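Local structure of putative sugar ABC transport system, substrate-binding protein (Bordetella parapertussis, 5IX8) at residues 38-41 against 42-46; 129-132 against 133-137; 181-184 against 185-188; 279-282 against 283-286. The protein probably binds a sugar as the substrate-binding component of an ABC transport system. All coordinates share one frame; numbering follows the deposited sequence. Where two conformers were deposited one is given.

Interaction 1. Residues 38-41 against 42-46; sequences VDEA and RRSNV
Asp-39 meets Arg-42 and Arg-43 in a local salt-bridge network on the last turns of helix 28-43, which leads to strand 47-53. Each oxygen of the Asp-39 carboxylate has its own arginine here. OD1 is met on its syn side, somewhat out of the carboxylate plane, by NH1 of Arg-42 at 3.3 Å, the arginine chain being bent at chi3. OD2 takes a side-on grip from Arg-43, with NE at 2.9 Å and NH2 at 3.2 Å. OD2 lies close to the guanidinium plane of Arg-43, which stands 78° from the carboxylate; NE meets OD2 from above the carboxylate plane, and NH2 uses the syn lone pair. CG of Asp-39 is anti to the backbone N (chi1 -174°), and this brings the carboxylate up to both guanidinium groups. Arg-259 of helix 254-270 adds a further salt bridge to OD2 and, with Arg-2, also pairs with Glu-40 OE1, so the positive groups around the two acids probably favour their ionised forms.

At the helix end, Ser-44 OG bonds to Glu-40 O at 2.8 Å. Ala-41 O accepts Ser-44 N at 3.0 Å and Val-46 N at 3.1 Å, from opposite faces of its plane, as the chain turns through Asn-45 with positive phi. CB of Val-46 then rests 3.8 Å from CB of Ala-41. Such a helix end joins helix to strand in the beta-alpha-beta unit of strand 17-22, helix 28-43 and strand 47-53, a building block of periplasmic binding protein lobes.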
loop_
_atom_site.group_PDB
_atom_site.type_symbol
_atom_site.label_atom_id
_atom_site.label_comp_id
_atom_site.label_asym_id
_atom_site.label_seq_id
_atom_site.Cartn_x
_atom_site.Cartn_y
_atom_site.Cartn_z
ATOM N N VAL A 38 -13.043 -3.977 9.296
ATOM C CA VAL A 38 -14.381 -3.770 9.875
ATOM C C VAL A 38 -15.362 -4.831 9.384
ATOM O O VAL A 38 -16.122 -5.434 10.166
ATOM C CB VAL A 38 -14.864 -2.351 9.539
ATOM C CG1 VAL A 38 -16.357 -2.215 9.877
ATOM C CG2 VAL A 38 -14.025 -1.351 10.302
ATOM N N ASP A 39 -15.365 -5.089 8.080
ATOM C CA ASP A 39 -16.321 -6.056 7.568
ATOM C C ASP A 39 -15.974 -7.482 7.991
ATOM O O ASP A 39 -16.872 -8.291 8.253
ATOM C CB ASP A 39 -16.416 -5.962 6.050
ATOM C CG ASP A 39 -17.502 -6.844 5.531
ATOM O OD1 ASP A 39 -18.681 -6.510 5.816
ATOM O OD2 ASP A 39 -17.187 -7.876 4.893
ATOM N N GLU A 40 -14.693 -7.827 8.048
ATOM C CA GLU A 40 -14.373 -9.165 8.525
ATOM C C GLU A 40 -14.675 -9.292 10.011
ATOM O O GLU A 40 -15.097 -10.360 10.469
ATOM C CB GLU A 40 -12.900 -9.486 8.224
ATOM C CG GLU A 40 -12.621 -10.973 8.382
ATOM C CD GLU A 40 -13.283 -11.832 7.314
ATOM O OE1 GLU A 40 -13.742 -11.319 6.258
ATOM O OE2 GLU A 40 -13.301 -13.066 7.519
ATOM N N ALA A 41 -14.478 -8.222 10.785
ATOM C CA ALA A 41 -14.734 -8.323 12.224
ATOM C C ALA A 41 -16.192 -8.643 12.507
ATOM O O ALA A 41 -16.492 -9.427 13.426
ATOM C CB ALA A 41 -14.329 -7.038 12.944
ATOM N N ARG A 42 -17.118 -8.041 11.750
ATOM C CA ARG A 42 -18.539 -8.300 12.016
ATOM C C ARG A 42 -18.963 -9.682 11.525
ATOM O O ARG A 42 -20.070 -10.129 11.849
ATOM C CB ARG A 42 -19.391 -7.199 11.390
ATOM C CG ARG A 42 -19.330 -7.197 9.876
ATOM C CD ARG A 42 -20.138 -6.037 9.272
ATOM N NE ARG A 42 -21.588 -6.314 9.243
ATOM C CZ ARG A 42 -22.209 -6.949 8.236
ATOM N NH1 ARG A 42 -21.509 -7.363 7.176
ATOM N NH2 ARG A 42 -23.515 -7.165 8.289
ATOM N N ARG A 43 -18.113 -10.359 10.748
ATOM C CA ARG A 43 -18.331 -11.752 10.392
ATOM C C ARG A 43 -17.735 -12.700 11.418
ATOM O O ARG A 43 -18.022 -13.911 11.388
ATOM C CB ARG A 43 -17.707 -12.023 9.028
ATOM C CG ARG A 43 -18.326 -11.204 7.937
ATOM C CD ARG A 43 -17.493 -11.403 6.698
ATOM N NE ARG A 43 -17.922 -10.627 5.543
ATOM C CZ ARG A 43 -18.445 -11.133 4.434
ATOM N NH1 ARG A 43 -18.656 -12.432 4.316
ATOM N NH2 ARG A 43 -18.720 -10.322 3.424
ATOM N N SER A 44 -16.936 -12.177 12.342
ATOM C CA SER A 44 -16.016 -13.024 13.084
ATOM C C SER A 44 -16.032 -12.786 14.588
ATOM O O SER A 44 -15.118 -13.259 15.275
ATOM C CB SER A 44 -14.579 -12.819 12.568
ATOM O OG SER A 44 -14.500 -13.007 11.154
ATOM N N ASN A 45 -17.010 -12.042 15.114
ATOM C CA ASN A 45 -17.108 -11.747 16.553
ATOM C C ASN A 45 -15.877 -11.003 17.082
ATOM O O ASN A 45 -15.364 -11.294 18.171
ATOM C CB ASN A 45 -17.356 -13.015 17.367
ATOM C CG ASN A 45 -17.713 -12.690 18.812
ATOM O OD1 ASN A 45 -18.450 -11.722 19.074
ATOM N ND2 ASN A 45 -17.199 -13.486 19.754
ATOM N N VAL A 46 -15.396 -10.035 16.313
ATOM C CA VAL A 46 -14.264 -9.200 16.701
ATOM C C VAL A 46 -14.770 -7.776 16.794
ATOM O O VAL A 46 -15.586 -7.344 15.965
ATOM C CB VAL A 46 -13.097 -9.311 15.695
ATOM C CG1 VAL A 46 -12.045 -8.233 15.960
ATOM C CG2 VAL A 46 -12.476 -10.727 15.811
#

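Interaction 2. Residues 129-132 against 133-137; sequences LGKA and LCDDG
The carboxylate of Asp-135 has the carbonyl O of Lys-131 over one face, 3.2 Å from CG and almost directly above it, while its edge is taken by the ammonium group of the same lysine. NZ of Lys-131 bonds to OD2 of Asp-135 at 2.9 Å on the syn lone pair, completing a salt bridge between residues four apart on helix 122-135. The lysine leaves the backbone with CG anti to N (chi1 176°), stays extended as far as CE, and folds only at the last torsion (chi4 54°), which brings NZ to the edge of the carboxylate. Its aliphatic part follows the same course, CG lying 3.4 Å from OD2. The salt bridge probably helps to offset the unfavourable approach of a carbonyl oxygen to the negative group.

Beneath the ion pair the backbone is regular. Asp-135 N bonds to Lys-131 O at 2.8 Å, and Cys-134 N to Gly-130 O at 2.9 Å. That glycine carbonyl also has SG of Cys-134 close by, at 3.3 Å. The helix then stops in a Schellman motif, with Gly-137 at positive phi (90°), a backbone conformation suited to glycine. Gly-137 N bonds back to Cys-134 O at 3.0 Å.

A disulfide from Cys-134 to Cys-169 ties this end of the helix to the residue just after helix 154-168. On the inner side, Leu-129 and Leu-133 pack on Leu-229 of strand 227-231 and on residues of strand 201-205, and Leu-129 and Ala-132 reach Ala-248 of strand 246-250, so that the helix packs across these three strands of the mixed sheet.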
loop_
_atom_site.group_PDB
_atom_site.type_symbol
_atom_site.label_atom_id
_atom_site.label_comp_id
_atom_site.label_asym_id
_atom_site.label_seq_id
_atom_site.Cartn_x
_atom_site.Cartn_y
_atom_site.Cartn_z
ATOM N N LEU A 129 5.961 -3.697 -12.360
ATOM C CA LEU A 129 5.773 -2.522 -13.211
ATOM C C LEU A 129 6.929 -2.382 -14.195
ATOM O O LEU A 129 6.737 -1.956 -15.345
ATOM C CB LEU A 129 5.641 -1.268 -12.350
ATOM C CG LEU A 129 4.339 -1.193 -11.556
ATOM C CD1 LEU A 129 4.339 -0.002 -10.586
ATOM C CD2 LEU A 129 3.076 -1.173 -12.454
ATOM N N GLY A 130 8.139 -2.727 -13.759
ATOM C CA GLY A 130 9.255 -2.783 -14.688
ATOM C C GLY A 130 9.018 -3.739 -15.842
ATOM O O GLY A 130 9.341 -3.428 -16.999
ATOM N N LYS A 131 8.450 -4.911 -15.555
ATOM C CA LYS A 131 8.157 -5.850 -16.630
ATOM C C LYS A 131 7.116 -5.284 -17.578
ATOM O O LYS A 131 7.240 -5.421 -18.803
ATOM C CB LYS A 131 7.692 -7.187 -16.058
ATOM C CG LYS A 131 7.258 -8.196 -17.160
ATOM C CD LYS A 131 6.760 -9.500 -16.541
ATOM C CE LYS A 131 5.980 -10.375 -17.524
ATOM N NZ LYS A 131 6.778 -10.640 -18.764
ATOM N N ALA A 132 6.087 -4.618 -17.039
ATOM C CA ALA A 132 5.090 -3.998 -17.915
ATOM C C ALA A 132 5.740 -2.979 -18.845
ATOM O O ALA A 132 5.443 -2.937 -20.047
ATOM C CB ALA A 132 4.003 -3.351 -17.071
ATOM N N LEU A 133 6.655 -2.173 -18.304
ATOM C CA LEU A 133 7.398 -1.207 -19.101
ATOM C C LEU A 133 8.185 -1.912 -20.195
ATOM O O LEU A 133 8.076 -1.581 -21.387
ATOM C CB LEU A 133 8.343 -0.428 -18.189
ATOM C CG LEU A 133 9.229 0.588 -18.893
ATOM C CD1 LEU A 133 8.486 1.894 -19.054
ATOM C CD2 LEU A 133 10.515 0.804 -18.101
ATOM N N CYS A 134 8.970 -2.910 -19.806
ATOM C CA CYS A 134 9.819 -3.597 -20.777
ATOM C C CYS A 134 8.989 -4.262 -21.868
ATOM O O CYS A 134 9.327 -4.175 -23.053
ATOM C CB CYS A 134 10.693 -4.619 -20.058
ATOM S SG CYS A 134 11.926 -3.815 -18.969
ATOM N N ASP A 135 7.880 -4.903 -21.491
ATOM C CA ASP A 135 7.024 -5.561 -22.473
ATOM C C ASP A 135 6.313 -4.577 -23.403
ATOM O O ASP A 135 5.835 -4.982 -24.466
ATOM C CB ASP A 135 5.996 -6.436 -21.760
ATOM C CG ASP A 135 6.632 -7.645 -21.088
ATOM O OD1 ASP A 135 7.815 -7.941 -21.376
ATOM O OD2 ASP A 135 5.951 -8.307 -20.289
ATOM N N ASP A 136 6.220 -3.312 -23.036
ATOM C CA ASP A 136 5.686 -2.311 -23.941
ATOM C C ASP A 136 6.701 -1.849 -24.984
ATOM O O ASP A 136 6.345 -1.053 -25.863
ATOM C CB ASP A 136 5.185 -1.111 -23.132
ATOM C CG ASP A 136 4.294 -0.215 -23.940
ATOM O OD1 ASP A 136 3.241 -0.706 -24.395
ATOM O OD2 ASP A 136 4.627 0.974 -24.111
ATOM N N GLY A 137 7.939 -2.318 -24.916
ATOM C CA GLY A 137 8.955 -1.896 -25.863
ATOM C C GLY A 137 9.740 -0.683 -25.425
ATOM O O GLY A 137 10.163 0.110 -26.270
#

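Interaction 3. Residues 181-184 against 185-188; sequences EMSL and ADGM. With EDO (1,2-ethanediol), chain E.
Asp-186 OD2 is gripped by two backbone N-H groups of the preceding loop, Glu-181 N at 2.7 Å and Ser-183 N at 3.2 Å. They come from opposite faces of the carboxylate plane: Glu-181 N on the syn side, tilted out of the plane, and Ser-183 N from above it along an almost straight bond (174°). Two firm donors on one oxygen fix the rotation of the acid and probably favour its ionised form. Met-182, a selenomethionine, lies between them with positive phi, and its side chain runs the other way, against Trp-154 and Leu-211.

In return Ser-183 OG accepts Asp-186 N at 2.9 Å. Its hydroxyl stands between the backbone N and the carbonyl carbon (chi1 67°), and this turns it over the first turn of the helix. Regular helical bonding begins at once, with Gly-187 N on Ser-183 O at 3.0 Å and Met-188 N on Leu-184 O at 3.0 Å.

Glu-181 binds an ethanediol, probably from the crystallisation liquor, whose O2 donates a hydrogen bond to the backbone O of Glu-181 and whose O1 donates one to its OE1, each at 2.8 Å. The diol is also bonded to Tyr-57 N, beyond strand 47-53 of the other sheet, so it bridges the two lobes here. The reciprocal bonds of Ser-183, at the N-cap, and Asp-186 make a capping box, the classic start of an alpha helix, here helix 184-197.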
loop_
_atom_site.group_PDB
_atom_site.type_symbol
_atom_site.label_atom_id
_atom_site.label_comp_id
_atom_site.label_asym_id
_atom_site.label_seq_id
_atom_site.Cartn_x
_atom_site.Cartn_y
_atom_site.Cartn_z
ATOM N N GLU A 181 4.813 14.668 -0.332
ATOM C CA GLU A 181 3.987 13.790 0.491
ATOM C C GLU A 181 3.099 12.901 -0.370
ATOM O O GLU A 181 2.166 12.275 0.145
ATOM C CB GLU A 181 3.129 14.571 1.487
ATOM C CG GLU A 181 2.163 15.468 0.807
ATOM C CD GLU A 181 1.287 16.202 1.791
ATOM O OE1 GLU A 181 1.161 15.710 2.947
ATOM O OE2 GLU A 181 0.715 17.253 1.408
HETATM N N MSE A 182 3.402 12.803 -1.654
HETATM C CA MSE A 182 2.739 11.878 -2.570
HETATM C C MSE A 182 1.268 12.269 -2.809
HETATM O O MSE A 182 0.400 11.418 -3.066
HETATM C CB MSE A 182 2.870 10.433 -2.076
HETATM C CG MSE A 182 4.348 10.050 -1.894
HETATM SE SE MSE A 182 4.694 8.189 -1.663
HETATM C CE MSE A 182 3.683 8.011 -0.031
ATOM N N SER A 183 1.002 13.577 -2.771
ATOM C CA SER A 183 -0.339 14.080 -3.007
ATOM C C SER A 183 -0.616 14.244 -4.502
ATOM O O SER A 183 0.278 14.128 -5.353
ATOM C CB SER A 183 -0.491 15.426 -2.312
ATOM O OG SER A 183 0.355 16.389 -2.947
ATOM N N LEU A 184 -1.888 14.496 -4.830
ATOM C CA LEU A 184 -2.220 14.887 -6.197
ATOM C C LEU A 184 -1.390 16.079 -6.628
ATOM O O LEU A 184 -0.851 16.116 -7.742
ATOM C CB LEU A 184 -3.691 15.273 -6.312
ATOM C CG LEU A 184 -4.686 14.153 -6.133
ATOM C CD1 LEU A 184 -6.045 14.774 -6.023
ATOM C CD2 LEU A 184 -4.585 13.266 -7.347
ATOM N N ALA A 185 -1.330 17.094 -5.767
ATOM C CA ALA A 185 -0.611 18.315 -6.120
ATOM C C ALA A 185 0.859 18.033 -6.353
ATOM O O ALA A 185 1.458 18.613 -7.259
ATOM C CB ALA A 185 -0.778 19.371 -5.027
ATOM N N ASP A 186 1.455 17.138 -5.558
ATOM C CA ASP A 186 2.853 16.760 -5.789
ATOM C C ASP A 186 3.027 16.082 -7.133
ATOM O O ASP A 186 3.997 16.352 -7.845
ATOM C CB ASP A 186 3.350 15.783 -4.723
ATOM C CG ASP A 186 3.555 16.417 -3.379
ATOM O OD1 ASP A 186 3.835 17.641 -3.301
ATOM O OD2 ASP A 186 3.410 15.658 -2.388
ATOM N N GLY A 187 2.124 15.149 -7.473
ATOM C CA GLY A 187 2.253 14.455 -8.737
ATOM C C GLY A 187 2.185 15.415 -9.902
ATOM O O GLY A 187 2.977 15.321 -10.858
HETATM N N MSE A 188 1.269 16.379 -9.820
HETATM C CA MSE A 188 1.127 17.356 -10.885
HETATM C C MSE A 188 2.387 18.218 -10.995
HETATM O O MSE A 188 2.972 18.367 -12.071
HETATM C CB MSE A 188 -0.103 18.229 -10.619
HETATM C CG MSE A 188 -0.090 19.478 -11.433
HETATM SE SE MSE A 188 -0.593 19.064 -13.261
HETATM C CE MSE A 188 -2.300 19.649 -12.738
HETATM C C1 EDO E . -1.067 12.555 2.929
HETATM O O1 EDO E . 0.245 13.053 3.252
HETATM C C2 EDO E . -1.300 12.640 1.422
HETATM O O2 EDO E . -0.477 11.670 0.775
#

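Interaction 4. Residues 279-282 against 283-286; sequences KPTR and SVPY. With SO4 (sulfate ion), chain G.
Ser-283, Arg-282 and Pro-280 carry most of this contact, a tight hairpin-like turn in the loop between helix 254-270 and strand 288-290. Arg-282 and Ser-283 form its corner, with backbone angles close to those of a type I turn. A water bridges their side chains, donating to Ser-283 OG at 2.7 Å and lying at the edge of the Arg-282 guanidinium, in plane, as a weak acceptor from NH1. The arginine chain is fully extended from CG to NE and leads away from the turn. Its backbone N instead bonds to a sulfate, probably from the crystallisation liquor, with N to O4 at 2.8 Å.

Behind the corner, Thr-281 and Val-284 join the two arms. Thr-281 N bonds to Val-284 O at 2.9 Å, from above the carbonyl plane, and Val-284 N returns to Thr-281 OG1 at 3.1 Å. This second bond depends on chi1 of 65°, which places OG1 between the backbone N and the carbonyl carbon, alongside the valine. Pro-280 closes the open end, its CB 3.5 Å from Tyr-286 N and its CA 3.4 Å from Val-284 O in a CA-H...O contact. Pro-285 is the centre of an inverse gamma turn, with a weak bond from Tyr-286 N to Val-284 O, that brings Tyr-286 alongside Pro-280.

Bonds from the turn reach both lobes. Ser-283 OG is bonded to Glu-153, just ahead of helix 154-168, and Ser-283 O to Tyr-85 OH. Tyr-286 OH meets Ser-104 of strand 101-105 and Val-109 N, which places the turn over the end of the parallel sheet that the chain is about to rejoin at strand 288-290.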
loop_
_atom_site.group_PDB
_atom_site.type_symbol
_atom_site.label_atom_id
_atom_site.label_comp_id
_atom_site.label_asym_id
_atom_site.label_seq_id
_atom_site.Cartn_x
_atom_site.Cartn_y
_atom_site.Cartn_z
ATOM N N LYS A 279 9.428 -15.130 6.641
ATOM C CA LYS A 279 10.417 -14.735 7.642
ATOM C C LYS A 279 10.690 -13.238 7.573
ATOM O O LYS A 279 10.513 -12.623 6.526
ATOM C CB LYS A 279 11.724 -15.482 7.411
ATOM C CG LYS A 279 11.534 -16.973 7.590
ATOM C CD LYS A 279 12.775 -17.749 7.203
ATOM C CE LYS A 279 13.949 -17.400 8.055
ATOM N NZ LYS A 279 15.027 -18.342 7.660
ATOM N N PRO A 280 11.139 -12.634 8.676
ATOM C CA PRO A 280 11.557 -11.223 8.636
ATOM C C PRO A 280 12.562 -10.971 7.522
ATOM O O PRO A 280 13.374 -11.845 7.184
ATOM C CB PRO A 280 12.201 -11.012 10.009
ATOM C CG PRO A 280 11.497 -11.964 10.876
ATOM C CD PRO A 280 11.242 -13.190 10.038
ATOM N N THR A 281 12.495 -9.773 6.951
ATOM C CA THR A 281 13.470 -9.311 5.963
ATOM C C THR A 281 14.129 -8.042 6.481
ATOM O O THR A 281 13.752 -7.520 7.522
ATOM C CB THR A 281 12.830 -9.032 4.610
ATOM O OG1 THR A 281 11.924 -7.933 4.756
ATOM C CG2 THR A 281 12.093 -10.244 4.115
ATOM N N ARG A 282 15.103 -7.536 5.721
ATOM C CA ARG A 282 15.780 -6.303 6.128
ATOM C C ARG A 282 14.791 -5.171 6.353
ATOM O O ARG A 282 14.864 -4.468 7.376
ATOM C CB ARG A 282 16.826 -5.892 5.096
ATOM C CG ARG A 282 17.565 -4.618 5.482
ATOM C CD ARG A 282 18.612 -4.230 4.440
ATOM N NE ARG A 282 19.470 -3.179 5.003
ATOM C CZ ARG A 282 19.168 -1.880 4.990
ATOM N NH1 ARG A 282 18.068 -1.460 4.364
ATOM N NH2 ARG A 282 19.973 -0.998 5.586
ATOM N N SER A 283 13.871 -4.956 5.397
ATOM C CA SER A 283 12.926 -3.845 5.489
ATOM C C SER A 283 11.685 -4.172 6.297
ATOM O O SER A 283 10.980 -3.240 6.726
ATOM C CB SER A 283 12.482 -3.401 4.095
ATOM O OG SER A 283 13.590 -2.839 3.403
ATOM N N VAL A 284 11.372 -5.459 6.463
ATOM C CA VAL A 284 10.143 -5.870 7.144
ATOM C C VAL A 284 10.560 -6.777 8.295
ATOM O O VAL A 284 10.541 -8.006 8.152
ATOM C CB VAL A 284 9.161 -6.552 6.182
ATOM C CG1 VAL A 284 7.829 -6.777 6.881
ATOM C CG2 VAL A 284 8.947 -5.656 4.961
ATOM N N PRO A 285 10.978 -6.236 9.437
ATOM C CA PRO A 285 11.703 -7.044 10.431
ATOM C C PRO A 285 10.798 -7.811 11.376
ATOM O O PRO A 285 10.988 -7.794 12.594
ATOM C CB PRO A 285 12.540 -6.000 11.176
ATOM C CG PRO A 285 11.631 -4.752 11.130
ATOM C CD PRO A 285 10.996 -4.793 9.751
ATOM N N TYR A 286 9.834 -8.533 10.816
ATOM C CA TYR A 286 8.879 -9.319 11.587
ATOM C C TYR A 286 8.226 -10.320 10.651
ATOM O O TYR A 286 8.257 -10.147 9.428
ATOM C CB TYR A 286 7.805 -8.410 12.255
ATOM C CG TYR A 286 7.325 -7.282 11.371
ATOM C CD1 TYR A 286 6.277 -7.470 10.451
ATOM C CD2 TYR A 286 7.910 -6.009 11.458
ATOM C CE1 TYR A 286 5.845 -6.416 9.638
ATOM C CE2 TYR A 286 7.481 -4.955 10.640
ATOM C CZ TYR A 286 6.446 -5.155 9.747
ATOM O OH TYR A 286 6.041 -4.095 8.937
HETATM S S SO4 G . 16.399 -9.113 2.313
HETATM O O1 SO4 G . 17.742 -9.447 1.817
HETATM O O2 SO4 G . 15.404 -10.050 1.773
HETATM O O3 SO4 G . 16.116 -7.743 1.880
HETATM O O4 SO4 G . 16.362 -9.167 3.769
HETATM O O HOH W 1 16.003 -3.266 2.330
#

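The four contacts follow one another from the N terminus without nesting or crossing, and each lies within one continuous stretch, so none closes a long loop. Interaction 1 ends helix 28-43 beside the parallel sheet of the first lobe and faces helix 254-270. Interactions 2 and 3 both belong to the mixed sheet's lobe, one finishing helix 122-135 and the other starting helix 184-197, with centres about 24 Å apart. Interaction 4 lies where the chain has returned toward the first sheet, before strand 288-290, and has partners in both lobes. Interactions 1 and 2, with centres about 40 Å apart, lie on opposite sides of the chain's centre.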